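Local structure of arginine decarboxylase, A207R protein (Paramecium bursaria Chlorella virus 1, 2NVA) at residues R133-D138 against G150-E155; T92-D97 against S115-K120. The protein probably catalyses the pyridoxal 5'-phosphate-dependent decarboxylation of arginine to agmatine, as a dimeric member of the class-II Orn/Lys/Arg decarboxylase family with a TIM-barrel domain. All coordinates share one frame; numbering follows the deposited sequence.

Interaction 1 of 2, residues R133-D138 against G150-E155; sequences RIRCDD and GANEDE
Arg-135 and Asn-152 reach out from their two backbones side by side, pointing the same way, with guanidinium and amide planes 34° apart. They barely touch, Arg-135 CD lying 4.1 Å from Asn-152 OD1, and a water joins their polar ends: it accepts from Arg-135 NH1 and donates to Asn-152 OD1. The arginine chain is fully extended, CG anti to the backbone N (chi1 -179°), which leads the guanidinium away from 150-155 to Asp-137. There NE and NH2 approach side-on and both bind one oxygen, Asp-137 OD2; the NH2 to OD2 salt bridge of 2.8 Å uses the syn lone pair and lies in the guanidinium plane. With the water also at its edge in plane, the group is fixed in rotation. Between the backbones, a single beta bridge pairs Ile-134 with Ala-151. Ala-151 N donates to Arg-133 O and Arg-135 N to Ala-151 O, each at 2.9 Å and nearly straight. A second water donates to Ala-151 O and Arg-135 O. Gly-150, with no side chain, lets the backbones come this close: its CA makes a C-H...O contact of 3.5 Å with Arg-133 O. On the other segment Glu-155 folds back, and its OE2 takes the Asn-152 N-H on the anti lone pair at 2.9 Å; the same oxygen is salt-bridged to Arg-274 of the second subunit. Arg-133, also extended, passes Gly-150 with CG 4.1 Å from its CA and runs on to touch His-176 and the bound cofactor–agmatine adduct. The bridge thus ties together the two ends of the long loop after strand 129-133, in the beta-alpha connection to helix 156-165 of the TIM barrel, beside the pyridoxal phosphate site.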
loop_
_atom_site.group_PDB
_atom_site.type_symbol
_atom_site.label_atom_id
_atom_site.label_comp_id
_atom_site.label_asym_id
_atom_site.label_seq_id
_atom_site.Cartn_x
_atom_site.Cartn_y
_atom_site.Cartn_z
ATOM N N ARG A 133 -27.188 6.282 2.785
ATOM C CA ARG A 133 -26.464 5.961 1.564
ATOM C C ARG A 133 -27.099 4.750 0.888
ATOM O O ARG A 133 -27.231 3.687 1.501
ATOM C CB ARG A 133 -24.985 5.689 1.842
ATOM C CG ARG A 133 -24.204 5.372 0.575
ATOM C CD ARG A 133 -22.712 5.347 0.836
ATOM N NE ARG A 133 -21.977 4.800 -0.298
ATOM C CZ ARG A 133 -20.653 4.671 -0.323
ATOM N NH1 ARG A 133 -19.932 5.037 0.731
ATOM N NH2 ARG A 133 -20.045 4.168 -1.394
ATOM N N ILE A 134 -27.505 4.933 -0.366
ATOM C CA ILE A 134 -28.070 3.847 -1.160
ATOM C C ILE A 134 -27.068 3.361 -2.197
ATOM O O ILE A 134 -26.246 4.141 -2.693
ATOM C CB ILE A 134 -29.411 4.254 -1.831
ATOM C CG1 ILE A 134 -29.205 5.397 -2.837
ATOM C CG2 ILE A 134 -30.411 4.669 -0.742
ATOM C CD1 ILE A 134 -30.452 5.703 -3.714
ATOM N N ARG A 135 -27.141 2.072 -2.526
ATOM C CA ARG A 135 -26.247 1.521 -3.533
ATOM C C ARG A 135 -26.783 1.806 -4.936
ATOM O O ARG A 135 -27.925 1.451 -5.257
ATOM C CB ARG A 135 -26.086 0.016 -3.352
ATOM C CG ARG A 135 -25.150 -0.589 -4.377
ATOM C CD ARG A 135 -25.091 -2.084 -4.256
ATOM N NE ARG A 135 -24.143 -2.613 -5.239
ATOM C CZ ARG A 135 -23.703 -3.869 -5.270
ATOM N NH1 ARG A 135 -24.103 -4.748 -4.353
ATOM N NH2 ARG A 135 -22.839 -4.236 -6.206
ATOM N N CYS A 136 -25.955 2.444 -5.760
ATOM C CA CYS A 136 -26.282 2.716 -7.161
ATOM C C CYS A 136 -24.985 2.712 -7.961
ATOM O O CYS A 136 -24.275 3.729 -7.999
ATOM C CB CYS A 136 -26.948 4.094 -7.321
ATOM S SG CYS A 136 -28.545 4.353 -6.529
ATOM N N ASP A 137 -24.656 1.597 -8.598
ATOM C CA ASP A 137 -23.324 1.452 -9.183
ATOM C C ASP A 137 -23.205 1.986 -10.612
ATOM O O ASP A 137 -24.144 1.910 -11.402
ATOM C CB ASP A 137 -22.878 -0.011 -9.199
ATOM C CG ASP A 137 -22.845 -0.646 -7.819
ATOM O OD1 ASP A 137 -23.032 0.053 -6.798
ATOM O OD2 ASP A 137 -22.599 -1.875 -7.770
ATOM N N ASP A 138 -22.023 2.504 -10.928
ATOM C CA ASP A 138 -21.619 2.683 -12.314
ATOM C C ASP A 138 -20.792 1.444 -12.641
ATOM O O ASP A 138 -19.691 1.280 -12.098
ATOM C CB ASP A 138 -20.761 3.945 -12.462
ATOM C CG ASP A 138 -20.059 4.030 -13.824
ATOM O OD1 ASP A 138 -20.403 3.246 -14.740
ATOM O OD2 ASP A 138 -19.141 4.860 -13.957
ATOM N N GLY A 150 -23.631 0.940 0.985
ATOM C CA GLY A 150 -24.901 1.369 0.424
ATOM C C GLY A 150 -26.003 0.357 0.651
ATOM O O GLY A 150 -25.796 -0.849 0.501
ATOM N N ALA A 151 -27.181 0.865 0.996
ATOM C CA ALA A 151 -28.352 0.022 1.229
ATOM C C ALA A 151 -28.965 -0.426 -0.096
ATOM O O ALA A 151 -29.027 0.340 -1.063
ATOM C CB ALA A 151 -29.381 0.778 2.044
ATOM N N ASN A 152 -29.433 -1.669 -0.118
ATOM C CA ASN A 152 -30.142 -2.206 -1.265
ATOM C C ASN A 152 -31.557 -1.650 -1.303
ATOM O O ASN A 152 -32.092 -1.246 -0.260
ATOM C CB ASN A 152 -30.184 -3.733 -1.185
ATOM C CG ASN A 152 -28.814 -4.344 -1.261
ATOM O OD1 ASN A 152 -27.994 -3.939 -2.083
ATOM N ND2 ASN A 152 -28.559 -5.340 -0.420
ATOM N N GLU A 153 -32.168 -1.637 -2.491
ATOM C CA GLU A 153 -33.496 -1.030 -2.631
ATOM C C GLU A 153 -34.496 -1.638 -1.638
ATOM O O GLU A 153 -35.349 -0.929 -1.080
ATOM C CB GLU A 153 -34.033 -1.128 -4.063
ATOM C CG GLU A 153 -35.213 -0.171 -4.312
ATOM C CD GLU A 153 -36.009 -0.495 -5.561
ATOM O OE1 GLU A 153 -35.415 -0.606 -6.657
ATOM O OE2 GLU A 153 -37.246 -0.649 -5.452
ATOM N N ASP A 154 -34.372 -2.941 -1.392
ATOM C CA ASP A 154 -35.346 -3.633 -0.566
ATOM C C ASP A 154 -35.249 -3.359 0.945
ATOM O O ASP A 154 -36.125 -3.760 1.701
ATOM C CB ASP A 154 -35.342 -5.132 -0.862
ATOM C CG ASP A 154 -34.041 -5.823 -0.478
ATOM O OD1 ASP A 154 -33.862 -6.977 -0.911
ATOM O OD2 ASP A 154 -33.190 -5.269 0.256
ATOM N N GLU A 155 -34.194 -2.687 1.388
ATOM C CA GLU A 155 -34.099 -2.370 2.807
ATOM C C GLU A 155 -34.243 -0.880 3.116
ATOM O O GLU A 155 -34.156 -0.490 4.279
ATOM C CB GLU A 155 -32.813 -2.917 3.405
ATOM C CG GLU A 155 -31.621 -2.575 2.596
ATOM C CD GLU A 155 -30.310 -3.135 3.132
ATOM O OE1 GLU A 155 -30.289 -3.772 4.222
ATOM O OE2 GLU A 155 -29.290 -2.918 2.454
HETATM O O HOH W 1 -25.326 -4.496 -1.857
HETATM O O HOH W 2 -30.207 0.982 -3.626
#

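Interaction 2 of 2, residues T92-D97 against S115-K120; sequences TMKTID and SFELDK
Glu-117 OE1 is gripped by two donors of Lys-94, the backbone N and the side-chain NZ, each at 2.8 Å. Both residues lie in the TIM-barrel domain: Glu-117 is in the first turn of helix 115-124, and Lys-94 in the loop leading into helix 96-105, whose N-cap is Thr-95. The backbone N-H comes to OE1 on the syn side, 20° out of the carboxylate plane, and NZ on the anti side. To reach there the Lys-94 chain bends at chi3 and chi4 (-74° and -52°), curling round OE1 and crossing the glutamate at about a right angle. NZ also donates to His-91 O and Thr-111 O, so the buried ammonium is held by three oxygens. The other carboxylate oxygen, OE2, receives Lys-120 NZ from above the plane at 2.7 Å, while Met-93 SD lies 3.5 Å from it. Lys-120, one turn further along the helix, also donates from NZ to Lys-94 O and to Ile-269 O of the second subunit, so the salt-bridge network extends to the dimer interface. Two ammonium groups beside one carboxylate should favour its ionised form. Away from its ammonium, the aliphatic part of Lys-120 crosses Ile-96 obliquely, with its CD 3.8 Å from Ile-96 CG1.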
loop_
_atom_site.group_PDB
_atom_site.type_symbol
_atom_site.label_atom_id
_atom_site.label_comp_id
_atom_site.label_asym_id
_atom_site.label_seq_id
_atom_site.Cartn_x
_atom_site.Cartn_y
_atom_site.Cartn_z
ATOM N N THR A 92 -20.068 5.196 6.137
ATOM C CA THR A 92 -21.244 4.539 6.732
ATOM C C THR A 92 -20.904 3.652 7.918
ATOM O O THR A 92 -21.812 3.191 8.623
ATOM C CB THR A 92 -22.055 3.707 5.694
ATOM O OG1 THR A 92 -21.238 2.634 5.206
ATOM C CG2 THR A 92 -22.511 4.593 4.518
ATOM N N MET A 93 -19.608 3.415 8.146
ATOM C CA MET A 93 -19.164 2.563 9.265
ATOM C C MET A 93 -18.129 3.305 10.111
ATOM O O MET A 93 -16.958 3.409 9.737
ATOM C CB MET A 93 -18.592 1.241 8.739
ATOM C CG MET A 93 -19.630 0.366 8.062
ATOM S SD MET A 93 -20.738 -0.362 9.290
ATOM C CE MET A 93 -21.882 -1.271 8.241
ATOM N N LYS A 94 -18.583 3.822 11.252
ATOM C CA LYS A 94 -17.788 4.730 12.078
ATOM C C LYS A 94 -17.596 4.093 13.448
ATOM O O LYS A 94 -18.556 3.564 14.014
ATOM C CB LYS A 94 -18.538 6.061 12.237
ATOM C CG LYS A 94 -18.781 6.826 10.919
ATOM C CD LYS A 94 -19.905 7.879 11.036
ATOM C CE LYS A 94 -21.316 7.239 11.074
ATOM N NZ LYS A 94 -21.557 6.269 9.938
ATOM N N THR A 95 -16.384 4.150 13.995
ATOM C CA THR A 95 -16.168 3.564 15.305
ATOM C C THR A 95 -16.929 4.377 16.358
ATOM O O THR A 95 -17.151 5.578 16.194
ATOM C CB THR A 95 -14.672 3.484 15.701
ATOM O OG1 THR A 95 -14.186 4.794 16.007
ATOM C CG2 THR A 95 -13.825 2.867 14.575
ATOM N N ILE A 96 -17.313 3.695 17.430
ATOM C CA ILE A 96 -17.960 4.334 18.571
ATOM C C ILE A 96 -17.113 5.506 19.084
ATOM O O ILE A 96 -17.635 6.597 19.292
ATOM C CB ILE A 96 -18.235 3.312 19.684
ATOM C CG1 ILE A 96 -19.378 2.380 19.258
ATOM C CG2 ILE A 96 -18.573 4.021 21.003
ATOM C CD1 ILE A 96 -19.539 1.121 20.121
ATOM N N ASP A 97 -15.806 5.298 19.251
ATOM C CA ASP A 97 -14.970 6.401 19.738
ATOM C C ASP A 97 -14.889 7.576 18.759
ATOM O O ASP A 97 -14.777 8.732 19.190
ATOM C CB ASP A 97 -13.573 5.917 20.114
ATOM C CG ASP A 97 -13.550 5.179 21.429
ATOM O OD1 ASP A 97 -12.739 4.226 21.544
ATOM O OD2 ASP A 97 -14.323 5.524 22.368
ATOM N N SER A 115 -28.708 -1.061 10.131
ATOM C CA SER A 115 -29.447 -0.871 11.388
ATOM C C SER A 115 -28.477 -0.771 12.573
ATOM O O SER A 115 -28.702 0.012 13.488
ATOM C CB SER A 115 -30.469 -1.998 11.592
ATOM O OG SER A 115 -29.833 -3.256 11.773
ATOM N N PHE A 116 -27.391 -1.545 12.540
ATOM C CA PHE A 116 -26.403 -1.511 13.626
ATOM C C PHE A 116 -25.699 -0.167 13.750
ATOM O O PHE A 116 -25.315 0.247 14.855
ATOM C CB PHE A 116 -25.388 -2.638 13.479
ATOM C CG PHE A 116 -25.963 -3.977 13.797
ATOM C CD1 PHE A 116 -26.142 -4.375 15.124
ATOM C CD2 PHE A 116 -26.378 -4.824 12.775
ATOM C CE1 PHE A 116 -26.689 -5.595 15.425
ATOM C CE2 PHE A 116 -26.929 -6.070 13.069
ATOM C CZ PHE A 116 -27.094 -6.452 14.405
ATOM N N GLU A 117 -25.533 0.508 12.620
ATOM C CA GLU A 117 -24.974 1.865 12.642
ATOM C C GLU A 117 -25.944 2.849 13.321
ATOM O O GLU A 117 -25.516 3.765 14.050
ATOM C CB GLU A 117 -24.647 2.330 11.231
ATOM C CG GLU A 117 -23.655 3.484 11.186
ATOM C CD GLU A 117 -22.216 3.085 11.535
ATOM O OE1 GLU A 117 -21.361 3.993 11.624
ATOM O OE2 GLU A 117 -21.935 1.862 11.721
ATOM N N LEU A 118 -27.244 2.663 13.071
ATOM C CA LEU A 118 -28.280 3.479 13.735
ATOM C C LEU A 118 -28.289 3.256 15.243
ATOM O O LEU A 118 -28.454 4.203 16.012
ATOM C CB LEU A 118 -29.673 3.208 13.145
ATOM C CG LEU A 118 -29.910 3.707 11.716
ATOM C CD1 LEU A 118 -31.229 3.190 11.177
ATOM C CD2 LEU A 118 -29.858 5.244 11.614
ATOM N N ASP A 119 -28.082 2.008 15.661
ATOM C CA ASP A 119 -27.943 1.690 17.090
ATOM C C ASP A 119 -26.802 2.496 17.710
ATOM O O ASP A 119 -26.965 3.076 18.782
ATOM C CB ASP A 119 -27.655 0.203 17.305
ATOM C CG ASP A 119 -28.841 -0.675 16.995
ATOM O OD1 ASP A 119 -29.982 -0.177 17.057
ATOM O OD2 ASP A 119 -28.625 -1.866 16.677
ATOM N N LYS A 120 -25.656 2.527 17.026
ATOM C CA LYS A 120 -24.486 3.269 17.499
ATOM C C LYS A 120 -24.808 4.748 17.631
ATOM O O LYS A 120 -24.456 5.375 18.633
ATOM C CB LYS A 120 -23.299 3.087 16.546
ATOM C CG LYS A 120 -22.481 1.840 16.814
ATOM C CD LYS A 120 -21.189 1.856 15.997
ATOM C CE LYS A 120 -21.414 1.346 14.605
ATOM N NZ LYS A 120 -20.196 1.499 13.753
#

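In the fold
Both contacts are largely buried, and both lie in the pyridoxal-binding barrel against the second subunit. Interaction 1 joins two parts of one long loop by backbone bonds and water bridges, its arginine–aspartate pair staying within a single segment; interaction 2 links a loop and the first residues of helix 96-105 to helix 115-124 through a salt-bridge network that crosses between the segments. They meet where Arg-133 CD packs on Thr-92 CG2 at 3.8 Å. Asp-113 is shared, its OD2 bonding both Gly-150 N and Thr-92 OG1. Of the two, 133-138 with 150-155 comes closer to the cofactor, since Arg-133 touches the adduct whereas the Thr-92 side chain is about 7 Å from it.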